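PDB 3RRI: Glyoxalase/bleomycin resistance protein/dioxygenase from Alicyclobacillus acidocaldarius subsp. acidocaldarius, which belongs to the vicinal oxygen chelate superfamily of metalloproteins and may act as a dioxygenase, though its substrate is not established. Local coordinates for residues H70-F81 and L123-M134. Sequence-based numbering, arbitrary orientation.
With ACT (acetate ion), chain D.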
loop_
_atom_site.group_PDB
_atom_site.type_symbol
_atom_site.label_atom_id
_atom_site.label_comp_id
_atom_site.label_asym_id
_atom_site.label_seq_id
_atom_site.Cartn_x
_atom_site.Cartn_y
_atom_site.Cartn_z
ATOM N N HIS A 70 20.989 -22.614 -5.831
ATOM C CA HIS A 70 19.582 -22.900 -5.621
ATOM C C HIS A 70 18.824 -21.585 -5.542
ATOM O O HIS A 70 19.455 -20.531 -5.435
ATOM C CB HIS A 70 19.333 -23.750 -4.348
ATOM C CG HIS A 70 19.985 -23.245 -3.098
ATOM N ND1 HIS A 70 21.144 -23.805 -2.613
ATOM C CD2 HIS A 70 19.596 -22.324 -2.171
ATOM C CE1 HIS A 70 21.458 -23.224 -1.467
ATOM N NE2 HIS A 70 20.538 -22.325 -1.174
ATOM N N PHE A 71 17.502 -21.630 -5.639
ATOM C CA PHE A 71 16.697 -20.412 -5.607
ATOM C C PHE A 71 15.331 -20.714 -5.051
ATOM O O PHE A 71 14.919 -21.891 -5.017
ATOM C CB PHE A 71 16.540 -19.824 -7.025
ATOM C CG PHE A 71 15.751 -20.690 -7.965
ATOM C CD1 PHE A 71 14.386 -20.456 -8.199
ATOM C CD2 PHE A 71 16.382 -21.720 -8.652
ATOM C CE1 PHE A 71 13.652 -21.256 -9.098
ATOM C CE2 PHE A 71 15.675 -22.533 -9.539
ATOM C CZ PHE A 71 14.288 -22.302 -9.755
ATOM N N GLY A 72 14.594 -19.685 -4.715
ATOM C CA GLY A 72 13.223 -19.851 -4.338
ATOM C C GLY A 72 12.679 -18.637 -3.679
ATOM O O GLY A 72 13.148 -17.509 -3.938
ATOM N N ILE A 73 11.672 -18.837 -2.846
ATOM C CA ILE A 73 10.954 -17.769 -2.166
ATOM C C ILE A 73 11.049 -17.953 -0.670
ATOM O O ILE A 73 10.924 -19.090 -0.183
ATOM C CB ILE A 73 9.472 -17.697 -2.580
ATOM C CG1 ILE A 73 9.326 -17.673 -4.108
ATOM C CG2 ILE A 73 8.784 -16.536 -1.883
ATOM C CD1 ILE A 73 9.944 -16.396 -4.839
ATOM N N THR A 74 11.228 -16.865 0.056
ATOM C CA THR A 74 11.110 -16.835 1.518
ATOM C C THR A 74 9.815 -16.134 1.850
ATOM O O THR A 74 9.560 -15.012 1.437
ATOM C CB THR A 74 12.302 -16.152 2.152
ATOM O OG1 THR A 74 13.486 -16.819 1.735
ATOM C CG2 THR A 74 12.210 -16.060 3.697
ATOM N N PHE A 75 8.908 -16.860 2.504
ATOM C CA PHE A 75 7.586 -16.359 2.751
ATOM C C PHE A 75 7.484 -15.690 4.111
ATOM O O PHE A 75 7.929 -16.249 5.100
ATOM C CB PHE A 75 6.556 -17.513 2.735
ATOM C CG PHE A 75 6.423 -18.173 1.413
ATOM C CD1 PHE A 75 5.728 -17.538 0.370
ATOM C CD2 PHE A 75 6.996 -19.413 1.172
ATOM C CE1 PHE A 75 5.631 -18.153 -0.857
ATOM C CE2 PHE A 75 6.883 -20.025 -0.053
ATOM C CZ PHE A 75 6.227 -19.384 -1.077
ATOM N N ARG A 76 6.878 -14.506 4.168
ATOM C CA ARG A 76 6.668 -13.829 5.450
ATOM C C ARG A 76 5.610 -14.564 6.275
ATOM O O ARG A 76 5.739 -14.669 7.497
ATOM C CB ARG A 76 6.255 -12.357 5.313
ATOM C CG ARG A 76 6.367 -11.621 6.670
ATOM C CD ARG A 76 6.441 -10.118 6.525
ATOM N NE ARG A 76 7.529 -9.663 5.637
ATOM C CZ ARG A 76 8.588 -8.927 5.993
ATOM N NH1 ARG A 76 8.766 -8.543 7.261
ATOM N NH2 ARG A 76 9.484 -8.563 5.062
ATOM N N ASP A 77 4.573 -15.014 5.601
ATOM C CA ASP A 77 3.404 -15.649 6.228
ATOM C C ASP A 77 3.589 -17.154 6.201
ATOM O O ASP A 77 3.608 -17.760 5.155
ATOM C CB ASP A 77 2.156 -15.245 5.433
ATOM C CG ASP A 77 0.828 -15.674 6.084
ATOM O OD1 ASP A 77 0.825 -16.538 7.012
ATOM O OD2 ASP A 77 -0.218 -15.120 5.629
ATOM N N LYS A 78 3.701 -17.778 7.363
ATOM C CA LYS A 78 3.843 -19.213 7.373
ATOM C C LYS A 78 2.749 -19.988 6.625
ATOM O O LYS A 78 3.018 -21.055 6.104
ATOM C CB LYS A 78 3.891 -19.747 8.798
ATOM C CG LYS A 78 4.335 -21.199 8.834
ATOM C CD LYS A 78 4.818 -21.664 10.154
ATOM C CE LYS A 78 5.794 -22.848 9.946
ATOM N NZ LYS A 78 5.123 -24.095 9.457
ATOM N N LYS A 79 1.536 -19.455 6.548
ATOM C CA LYS A 79 0.470 -20.132 5.797
ATOM C C LYS A 79 0.849 -20.344 4.332
ATOM O O LYS A 79 0.487 -21.354 3.714
ATOM C CB LYS A 79 -0.848 -19.382 5.877
ATOM C CG LYS A 79 -2.031 -20.149 5.274
ATOM C CD LYS A 79 -3.283 -19.294 5.193
ATOM C CE LYS A 79 -4.541 -20.172 5.230
ATOM N NZ LYS A 79 -4.454 -21.259 4.202
ATOM N N HIS A 80 1.540 -19.373 3.748
ATOM C CA HIS A 80 1.962 -19.530 2.364
ATOM C C HIS A 80 3.007 -20.625 2.194
ATOM O O HIS A 80 2.943 -21.414 1.250
ATOM C CB HIS A 80 2.470 -18.211 1.774
ATOM C CG HIS A 80 1.408 -17.164 1.625
ATOM N ND1 HIS A 80 1.668 -15.817 1.743
ATOM C CD2 HIS A 80 0.090 -17.265 1.332
ATOM C CE1 HIS A 80 0.555 -15.132 1.547
ATOM N NE2 HIS A 80 -0.424 -15.987 1.291
ATOM N N PHE A 81 3.943 -20.688 3.151
ATOM C CA PHE A 81 4.940 -21.740 3.175
ATOM C C PHE A 81 4.253 -23.139 3.326
ATOM O O PHE A 81 4.514 -24.056 2.558
ATOM C CB PHE A 81 5.927 -21.454 4.321
ATOM C CG PHE A 81 6.974 -22.502 4.543
ATOM C CD1 PHE A 81 8.200 -22.437 3.900
ATOM C CD2 PHE A 81 6.766 -23.548 5.443
ATOM C CE1 PHE A 81 9.159 -23.381 4.102
ATOM C CE2 PHE A 81 7.743 -24.482 5.671
ATOM C CZ PHE A 81 8.919 -24.423 5.010
ATOM N N LEU A 123 15.154 -25.842 -5.952
ATOM C CA LEU A 123 14.259 -24.815 -5.460
ATOM C C LEU A 123 14.216 -24.939 -3.958
ATOM O O LEU A 123 13.847 -26.005 -3.450
ATOM C CB LEU A 123 12.865 -25.012 -6.001
ATOM C CG LEU A 123 12.631 -24.730 -7.496
ATOM C CD1 LEU A 123 13.308 -25.777 -8.323
ATOM C CD2 LEU A 123 11.141 -24.637 -7.790
ATOM N N GLU A 124 14.551 -23.872 -3.250
ATOM C CA GLU A 124 14.422 -23.863 -1.796
ATOM C C GLU A 124 13.372 -22.857 -1.359
ATOM O O GLU A 124 13.368 -21.707 -1.812
ATOM C CB GLU A 124 15.731 -23.540 -1.103
ATOM C CG GLU A 124 15.595 -23.623 0.425
ATOM C CD GLU A 124 16.780 -23.094 1.220
ATOM O OE1 GLU A 124 17.571 -22.274 0.685
ATOM O OE2 GLU A 124 16.915 -23.509 2.409
ATOM N N PHE A 125 12.459 -23.273 -0.483
ATOM C CA PHE A 125 11.466 -22.392 0.096
ATOM C C PHE A 125 11.705 -22.308 1.570
ATOM O O PHE A 125 12.049 -23.329 2.173
ATOM C CB PHE A 125 10.051 -22.854 -0.243
ATOM C CG PHE A 125 9.807 -22.890 -1.713
ATOM C CD1 PHE A 125 9.461 -21.703 -2.377
ATOM C CD2 PHE A 125 10.001 -24.023 -2.453
ATOM C CE1 PHE A 125 9.279 -21.687 -3.754
ATOM C CE2 PHE A 125 9.808 -24.000 -3.831
ATOM C CZ PHE A 125 9.463 -22.819 -4.481
ATOM N N LYS A 126 11.574 -21.114 2.136
ATOM C CA LYS A 126 11.951 -20.868 3.511
ATOM C C LYS A 126 10.883 -20.063 4.256
ATOM O O LYS A 126 10.120 -19.319 3.669
ATOM C CB LYS A 126 13.268 -20.065 3.598
ATOM C CG LYS A 126 14.484 -20.719 2.998
ATOM C CD LYS A 126 15.792 -20.006 3.407
ATOM C CE LYS A 126 16.072 -18.816 2.443
ATOM N NZ LYS A 126 17.475 -18.259 2.652
ATOM N N TYR A 127 10.857 -20.237 5.568
ATOM C CA TYR A 127 10.121 -19.391 6.465
ATOM C C TYR A 127 10.976 -19.111 7.697
ATOM O O TYR A 127 11.396 -20.060 8.379
ATOM C CB TYR A 127 8.802 -20.069 6.891
ATOM C CG TYR A 127 8.141 -19.377 8.029
ATOM C CD1 TYR A 127 7.401 -18.233 7.824
ATOM C CD2 TYR A 127 8.293 -19.837 9.355
ATOM C CE1 TYR A 127 6.803 -17.578 8.836
ATOM C CE2 TYR A 127 7.702 -19.158 10.389
ATOM C CZ TYR A 127 6.971 -18.017 10.131
ATOM O OH TYR A 127 6.360 -17.318 11.154
ATOM N N TYR A 128 11.228 -17.832 8.016
ATOM C CA TYR A 128 12.022 -17.428 9.160
ATOM C C TYR A 128 11.117 -17.086 10.331
ATOM O O TYR A 128 10.123 -16.371 10.193
ATOM C CB TYR A 128 12.932 -16.200 8.833
ATOM C CG TYR A 128 14.114 -16.534 7.949
ATOM C CD1 TYR A 128 15.362 -16.757 8.492
ATOM C CD2 TYR A 128 13.964 -16.605 6.564
ATOM C CE1 TYR A 128 16.448 -17.072 7.694
ATOM C CE2 TYR A 128 15.050 -16.917 5.730
ATOM C CZ TYR A 128 16.295 -17.129 6.298
ATOM O OH TYR A 128 17.347 -17.431 5.456
ATOM N N PHE A 129 11.506 -17.572 11.514
ATOM C CA PHE A 129 10.766 -17.327 12.745
ATOM C C PHE A 129 10.823 -15.860 13.198
ATOM O O PHE A 129 9.857 -15.325 13.753
ATOM C CB PHE A 129 11.221 -18.332 13.815
ATOM C CG PHE A 129 10.841 -19.744 13.473
ATOM C CD1 PHE A 129 9.546 -20.165 13.655
ATOM C CD2 PHE A 129 11.734 -20.602 12.858
ATOM C CE1 PHE A 129 9.158 -21.455 13.291
ATOM C CE2 PHE A 129 11.349 -21.890 12.470
ATOM C CZ PHE A 129 10.063 -22.308 12.700
ATOM N N ASP A 130 11.931 -15.185 12.866
ATOM C CA ASP A 130 12.073 -13.726 13.051
ATOM C C ASP A 130 12.214 -13.148 11.647
ATOM O O ASP A 130 13.199 -13.413 10.951
ATOM C CB ASP A 130 13.274 -13.424 13.934
ATOM C CG ASP A 130 13.501 -11.934 14.164
ATOM O OD1 ASP A 130 13.024 -11.146 13.334
ATOM O OD2 ASP A 130 14.138 -11.580 15.174
ATOM N N ASP A 131 11.189 -12.389 11.238
ATOM C CA ASP A 131 11.164 -11.810 9.867
ATOM C C ASP A 131 12.297 -10.877 9.510
ATOM O O ASP A 131 12.602 -10.742 8.321
ATOM C CB ASP A 131 9.785 -11.224 9.463
ATOM C CG ASP A 131 9.333 -10.029 10.293
ATOM O OD1 ASP A 131 10.090 -9.515 11.129
ATOM O OD2 ASP A 131 8.166 -9.596 10.072
ATOM N N ARG A 132 12.973 -10.281 10.480
ATOM C CA ARG A 132 14.187 -9.533 10.190
ATOM C C ARG A 132 15.303 -10.383 9.610
ATOM O O ARG A 132 16.202 -9.839 8.927
ATOM C CB ARG A 132 14.689 -8.777 11.411
ATOM C CG ARG A 132 13.880 -7.537 11.690
ATOM C CD ARG A 132 14.363 -6.797 12.912
ATOM N NE ARG A 132 15.671 -6.160 12.724
ATOM C CZ ARG A 132 16.773 -6.351 13.467
ATOM N NH1 ARG A 132 16.810 -7.191 14.501
ATOM N NH2 ARG A 132 17.866 -5.679 13.175
HETATM N N MSE A 133 15.258 -11.697 9.823
HETATM C CA MSE A 133 16.325 -12.591 9.403
HETATM C C MSE A 133 16.133 -13.076 7.970
HETATM O O MSE A 133 16.936 -13.881 7.462
HETATM C CB MSE A 133 16.404 -13.793 10.341
HETATM C CG MSE A 133 16.711 -13.413 11.760
HETATM SE SE MSE A 133 18.477 -12.542 11.979
HETATM C CE MSE A 133 17.903 -10.709 12.334
HETATM N N MSE A 134 15.127 -12.550 7.286
HETATM C CA MSE A 134 14.889 -12.916 5.873
HETATM C C MSE A 134 15.986 -12.474 4.900
HETATM O O MSE A 134 16.076 -13.008 3.775
HETATM C CB MSE A 134 13.542 -12.380 5.387
HETATM C CG MSE A 134 12.334 -12.997 6.142
HETATM SE SE MSE A 134 10.664 -12.068 5.765
HETATM C CE MSE A 134 10.312 -12.836 4.018
HETATM C C ACT D . 20.704 -18.002 5.343
HETATM O O ACT D . 19.835 -17.880 6.264
HETATM O OXT ACT D . 20.305 -18.052 4.147
HETATM C CH3 ACT D . 22.163 -18.065 5.668
HETATM O O HOH W 1 15.538 -15.414 2.439
HETATM O O HOH W 2 10.197 -15.672 6.475
HETATM O O HOH W 3 8.792 -14.640 8.740
HETATM O O HOH W 4 3.512 -16.331 9.849
#
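Strand 70-74 and strand 123-128 run parallel, their axes approaching to 4.4 Å and inclined at 29°, as the first and last strands of the C-terminal βαβββ module of a vicinal oxygen chelate fold. Evidence for the register comes from Glu124 N to Phe71 O (2.7 Å), Lys126 N to Ile73 O (3.1 Å) and the return bond Phe75 N to Lys126 O (3.0 Å). Glu124 N sits well above the Phe71 carbonyl plane, whereas Lys126 N lies within that of Ile73. Residues 70-74 also pair antiparallel with a strand of a second subunit, so the sheet continues across the interface.

On the face shared with helix 78-90, Tyr127 packs against the first turn of that helix: Lys78 CB lies over its ring face, 3.8 Å from the centroid, while the Phe75 and Arg76 carbonyl oxygens meet the ring edge. Tyr127 CB in turn covers one face of the Phe81 ring. Phe125 CD1 touches Ile73 CB and Phe75 CE2, extending this hydrophobic layer.

Across the other face, Lys126 CE passes 3.3 Å from Thr74 OG1. A bend at chi3 (-85°) carries Lys126 NZ away from the threonine to Tyr128 OH, which donates to an acetate oxygen; NZ is also hydrogen-bonded to Gln51 OE1 of the second subunit. Thr74 CG2, anti to the backbone N, meets the Tyr128 ring at its edge, and a water accepts from Thr74 OG1 and donates to Met134 O.

Beyond the strands, Arg76 NH1 forms a salt bridge to Asp131 OD2 (3.1 Å) whose hydrogen bond is weak and bent, the guanidinium and carboxylate planes 63° apart, while Arg76 NE donates to the backbone O of Asn8 of the second subunit; OD2 also accepts from His80 of a third subunit. The selenium of Met134 lies over the centre of one guanidinium face, 3.8 Å from Arg76 CZ.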